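Local coordinates for protein putative sesquiterpene cyclase (Kitasatospora setae, PDB 4MC3) that cyclises farnesyl diphosphate to the sesquiterpene alcohol (2Z,6E)-hedycaryol with loss of diphosphate, using magnesium, as a class I terpene synthase, at residues A76-I81 with G144-F149; G106-L111 with R121-L126. One frame throughout, in Å; residues are numbered along the deposited sequence.

Contact 1 of 2, residues A76-I81 with G144-F149; sequences ALTFRI and GHFEAF. With 28U ((3R,6E)-3,7,11-trimethyldodeca-1,6,10-trien-3-ol), chain B.
Thr78 and Phe149 mark the closest backbone approach between helices 65-84 and 136-160, their CA atoms 10.0 Å apart, a wide gap that only side chains bridge. From 76-81 the bridge is Thr78, whose methyl CG2 points at two phenylalanines one helical turn apart. It meets Phe146 at the ring edge, near the ring plane, with CG2 3.7 Å from CE1 of Phe146. The same methyl approaches the Phe149 ring obliquely and more loosely, 4.3 Å from CE2 of Phe149. Both aromatic side chains leave their helix with CG anti to the backbone N (chi1 -164° for Phe146, 165° for Phe149), which carries the rings out across the gap. There Phe149 sets its CD2 about 4.1 Å above one face of the Phe146 ring, displaced toward the rim. Trp183 of helix 181-188 packs edge-to-face with both rings, and Trp74 does the same with Phe146.

The Thr78 rotamer (chi1 64°) turns OG1 back to the carbonyl oxygens of Ile75 and Trp74, its hydrogen-bond partners, and aims CG2 across the gap. OG1 also borders the bound nerolidol, 3.8 Å from ligand C9. Phe149 brings CE1 4.0 Å from ligand C13, which lies oblique to the ring.

The two segments meet by van der Waals packing alone; Thr78 and Phe149 line the pocket, with Phe146 beside them. Ligand C13 is the equivalent of farnesyl C-11, where Phe149 is important for stabilising the cation; its position is consistent with a cation-pi interaction.

Contact 2 of 2, residues G106-L111 with R121-L126; sequences GTLHGL and RALGAL
Apolar packing joins Leu108 and Leu123, whose side chains cross at about a right angle, CD2 of Leu108 lying 4.1 Å from CD1 of Leu123. The Leu123 torsion (chi1 175°) swings CG and CD2 under the Thr107 hydroxyl, while CD1 extends on toward helix 65-84. Thr107 OG1 is thus seated over the CG-CD2 bond, 3.2 Å from CD2 of Leu123, a close van der Waals contact and no hydrogen bond; its polar need is met by Leu104 O. Beside it the backbones draw together, with the CA atoms of Thr107 and Gly124 only 5.0 Å apart and CB of Thr107 resting 4.0 Å from CA of Gly124.

Polar links do not join the segments directly. A water donates to Thr107 O at 2.8 Å and to Gly124 O at 3.0 Å, tying two main-chain carbonyls together. Helix 95-107 ends in a Schellman motif with Gly110, at positive phi, as the C-prime residue: Leu111 N bonds to Gly106 O and Gly110 N to Thr107 O.

The contact joins the C-terminal end of helix 95-107 to helix 118-131; inward, Leu123 packs on Trp74 of helix 65-84, and Leu108 and Leu123 both touch Phe146 of helix 136-160.

Contact 1 lies deep in the helical fold, its centre about 9 Å from the centre of the chain, and all its touching residues are buried; contact 2, its centre about 20 Å from the centre of the chain, is only partly buried. They share no helix, but 65-84 and 95-107, and 118-131 and 136-160, follow one another in the chain. Contact 1 joins helices far apart in sequence by a threonine methyl set against two aromatic rings, with the Phe149 ring and the Thr78 hydroxyl reaching the ligand; in contact 2 one water bridges two backbones. Glu147 OE2 lies 2.7 Å from His109 NE2, a probable hydrogen bond. Packed with CD1 3.7 Å from CD2 of Leu77, Leu123 lies one layer back from the pocket, its side chain about 12 Å from the nerolidol.

Contact 1 of 2, residues A76-I81 with G144-F149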
# COMPACT_ATOMS: atom_id res chain seq x y z
N ALA A 76 -11.31 3.50 0.89
CA ALA A 76 -12.19 4.67 0.79
C ALA A 76 -11.83 5.72 1.83
O ALA A 76 -11.79 6.91 1.52
CB ALA A 76 -13.63 4.25 0.97
N LEU A 77 -11.58 5.28 3.06
CA LEU A 77 -11.17 6.21 4.10
C LEU A 77 -9.87 6.93 3.74
O LEU A 77 -9.76 8.13 3.96
CB LEU A 77 -11.09 5.51 5.42
CG LEU A 77 -10.65 6.34 6.60
CD1 LEU A 77 -11.62 7.43 6.99
CD2 LEU A 77 -10.39 5.39 7.76
N THR A 78 -8.88 6.17 3.25
CA THR A 78 -7.60 6.79 2.91
C THR A 78 -7.71 7.76 1.73
O THR A 78 -7.04 8.80 1.73
CB THR A 78 -6.45 5.76 2.76
OG1 THR A 78 -6.72 4.90 1.69
CG2 THR A 78 -6.32 4.96 3.98
N PHE A 79 -8.62 7.46 0.78
CA PHE A 79 -8.90 8.42 -0.28
C PHE A 79 -9.42 9.71 0.28
O PHE A 79 -8.97 10.81 -0.13
CB PHE A 79 -9.91 7.91 -1.33
CG PHE A 79 -10.39 9.03 -2.23
CD1 PHE A 79 -11.63 9.63 -2.04
CD2 PHE A 79 -9.50 9.63 -3.13
CE1 PHE A 79 -12.02 10.71 -2.81
CE2 PHE A 79 -9.89 10.71 -3.90
CZ PHE A 79 -11.16 11.25 -3.73
N ARG A 80 -10.35 9.62 1.23
CA ARG A 80 -10.93 10.82 1.83
C ARG A 80 -9.90 11.59 2.65
O ARG A 80 -9.83 12.81 2.54
CB ARG A 80 -12.14 10.47 2.67
CG ARG A 80 -12.84 11.67 3.31
CD ARG A 80 -13.30 12.72 2.29
NE ARG A 80 -14.18 13.67 2.96
CZ ARG A 80 -14.66 14.79 2.42
NH1 ARG A 80 -14.36 15.15 1.17
NH2 ARG A 80 -15.44 15.56 3.15
N ILE A 81 -9.03 10.89 3.40
CA ILE A 81 -7.95 11.55 4.14
C ILE A 81 -7.07 12.31 3.15
O ILE A 81 -6.74 13.47 3.38
CB ILE A 81 -7.12 10.51 4.93
CG1 ILE A 81 -7.92 10.00 6.12
CG2 ILE A 81 -5.79 11.13 5.37
CD1 ILE A 81 -7.34 8.78 6.78
N GLY A 144 1.84 0.09 12.86
CA GLY A 144 3.12 0.67 12.49
C GLY A 144 3.19 1.03 11.01
O GLY A 144 3.65 2.10 10.64
N HIS A 145 2.67 0.13 10.18
CA HIS A 145 2.65 0.42 8.74
C HIS A 145 1.71 1.58 8.37
O HIS A 145 2.02 2.37 7.46
CB HIS A 145 2.26 -0.85 8.02
CG HIS A 145 3.31 -1.92 8.03
ND1 HIS A 145 2.98 -3.25 7.91
CD2 HIS A 145 4.66 -1.86 8.03
CE1 HIS A 145 4.07 -3.98 7.91
NE2 HIS A 145 5.11 -3.16 7.98
N PHE A 146 0.53 1.64 9.00
CA PHE A 146 -0.44 2.70 8.75
C PHE A 146 0.08 4.05 9.23
O PHE A 146 -0.07 5.08 8.55
CB PHE A 146 -1.80 2.31 9.26
CG PHE A 146 -2.90 3.20 8.70
CD1 PHE A 146 -3.36 2.94 7.42
CD2 PHE A 146 -3.46 4.29 9.40
CE1 PHE A 146 -4.33 3.75 6.86
CE2 PHE A 146 -4.41 5.09 8.80
CZ PHE A 146 -4.86 4.79 7.56
N GLU A 147 0.67 4.06 10.42
CA GLU A 147 1.27 5.27 10.96
C GLU A 147 2.42 5.73 10.09
O GLU A 147 2.54 6.94 9.88
CB GLU A 147 1.74 5.13 12.42
CG GLU A 147 0.57 5.05 13.39
CD GLU A 147 0.95 5.04 14.84
OE1 GLU A 147 1.98 4.50 15.21
OE2 GLU A 147 0.18 5.59 15.61
N ALA A 148 3.24 4.81 9.60
CA ALA A 148 4.36 5.16 8.69
C ALA A 148 3.77 5.85 7.43
O ALA A 148 4.27 6.85 6.96
CB ALA A 148 5.20 3.97 8.31
N PHE A 149 2.71 5.28 6.86
CA PHE A 149 1.98 5.85 5.70
C PHE A 149 1.54 7.27 6.04
O PHE A 149 1.80 8.20 5.29
CB PHE A 149 0.81 4.92 5.34
CG PHE A 149 -0.19 5.52 4.45
CD1 PHE A 149 -0.01 5.58 3.06
CD2 PHE A 149 -1.40 5.96 4.99
CE1 PHE A 149 -0.98 6.17 2.26
CE2 PHE A 149 -2.33 6.53 4.21
CZ PHE A 149 -2.14 6.66 2.87
C4 28U B . -0.81 1.48 -6.09
C5 28U B . -3.18 2.10 -5.46
C6 28U B . -3.73 1.27 -4.32
C7 28U B . -4.66 1.80 -3.28
C8 28U B . -4.89 3.09 -2.91
C10 28U B . -4.36 4.32 -3.61
C13 28U B . -2.78 5.86 -1.27
C15 28U B . -1.79 6.46 -2.24
O16 28U B . -1.48 3.74 -6.20
C3 28U B . -1.67 2.56 -5.39
C2 28U B . -1.11 2.77 -3.98
C1 28U B . -1.66 3.72 -3.16
C9 28U B . -5.17 3.43 -1.45
C11 28U B . -3.86 3.54 -0.61
C12 28U B . -2.74 4.53 -0.97
C14 28U B . -3.99 6.76 -1.09

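Contact 2 of 2, residues G106-L111 with R121-L126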
# COMPACT_ATOMS: atom_id res chain seq x y z
N GLY A 106 -3.41 9.54 16.58
CA GLY A 106 -3.93 9.45 17.92
C GLY A 106 -5.10 8.49 18.01
O GLY A 106 -5.20 7.74 19.01
N THR A 107 -5.97 8.51 16.99
CA THR A 107 -7.16 7.66 16.99
C THR A 107 -6.80 6.19 17.09
O THR A 107 -7.59 5.38 17.62
CB THR A 107 -8.19 7.91 15.84
OG1 THR A 107 -7.70 7.36 14.60
CG2 THR A 107 -8.51 9.37 15.67
N LEU A 108 -5.63 5.83 16.62
CA LEU A 108 -5.18 4.42 16.59
C LEU A 108 -4.76 3.92 17.96
O LEU A 108 -4.52 2.73 18.15
CB LEU A 108 -4.06 4.20 15.61
CG LEU A 108 -4.43 4.74 14.23
CD1 LEU A 108 -3.18 4.60 13.40
CD2 LEU A 108 -5.62 3.90 13.72
N HIS A 109 -4.71 4.85 18.90
CA HIS A 109 -4.35 4.57 20.27
C HIS A 109 -5.45 4.94 21.25
O HIS A 109 -5.22 4.96 22.43
CB HIS A 109 -3.04 5.30 20.55
CG HIS A 109 -1.94 4.85 19.66
ND1 HIS A 109 -1.31 3.63 19.82
CD2 HIS A 109 -1.44 5.38 18.52
CE1 HIS A 109 -0.43 3.45 18.85
NE2 HIS A 109 -0.48 4.50 18.05
N GLY A 110 -6.66 5.19 20.74
CA GLY A 110 -7.80 5.52 21.58
C GLY A 110 -7.79 6.95 22.11
O GLY A 110 -8.55 7.29 23.01
N LEU A 111 -6.92 7.78 21.55
CA LEU A 111 -6.81 9.17 21.99
C LEU A 111 -7.82 10.06 21.27
O LEU A 111 -8.30 9.74 20.17
CB LEU A 111 -5.39 9.69 21.74
CG LEU A 111 -4.30 9.49 22.80
CD1 LEU A 111 -4.42 8.18 23.56
CD2 LEU A 111 -2.94 9.59 22.12
N ARG A 121 -13.10 10.42 13.27
CA ARG A 121 -14.04 9.56 13.98
C ARG A 121 -14.24 8.25 13.20
O ARG A 121 -14.34 7.18 13.83
CB ARG A 121 -15.33 10.34 14.25
CG ARG A 121 -15.16 11.47 15.26
CD ARG A 121 -16.50 11.96 15.82
NE ARG A 121 -16.37 12.42 17.22
CZ ARG A 121 -17.40 12.62 18.06
NH1 ARG A 121 -18.66 12.42 17.68
NH2 ARG A 121 -17.15 13.03 19.30
N ALA A 122 -14.34 8.33 11.89
CA ALA A 122 -14.45 7.13 11.06
C ALA A 122 -13.23 6.25 11.20
O ALA A 122 -13.37 5.01 11.29
CB ALA A 122 -14.69 7.45 9.62
N LEU A 123 -12.04 6.84 11.26
CA LEU A 123 -10.82 6.04 11.43
C LEU A 123 -10.83 5.32 12.76
O LEU A 123 -10.50 4.11 12.84
CB LEU A 123 -9.55 6.91 11.30
CG LEU A 123 -8.22 6.22 11.57
CD1 LEU A 123 -8.00 5.06 10.62
CD2 LEU A 123 -7.06 7.20 11.42
N GLY A 124 -11.20 6.00 13.83
CA GLY A 124 -11.17 5.35 15.11
C GLY A 124 -12.17 4.20 15.17
O GLY A 124 -11.87 3.18 15.75
N ALA A 125 -13.35 4.35 14.55
CA ALA A 125 -14.38 3.32 14.61
C ALA A 125 -13.93 2.11 13.73
O ALA A 125 -14.13 0.94 14.06
CB ALA A 125 -15.77 3.87 14.22
N LEU A 126 -13.39 2.43 12.56
CA LEU A 126 -12.96 1.41 11.61
C LEU A 126 -11.82 0.61 12.25
O LEU A 126 -11.75 -0.62 12.15
CB LEU A 126 -12.53 2.00 10.28
CG LEU A 126 -12.11 0.98 9.22
CD1 LEU A 126 -13.24 -0.00 8.89
CD2 LEU A 126 -11.67 1.68 7.95
O HOH W 1 -9.52 3.40 17.55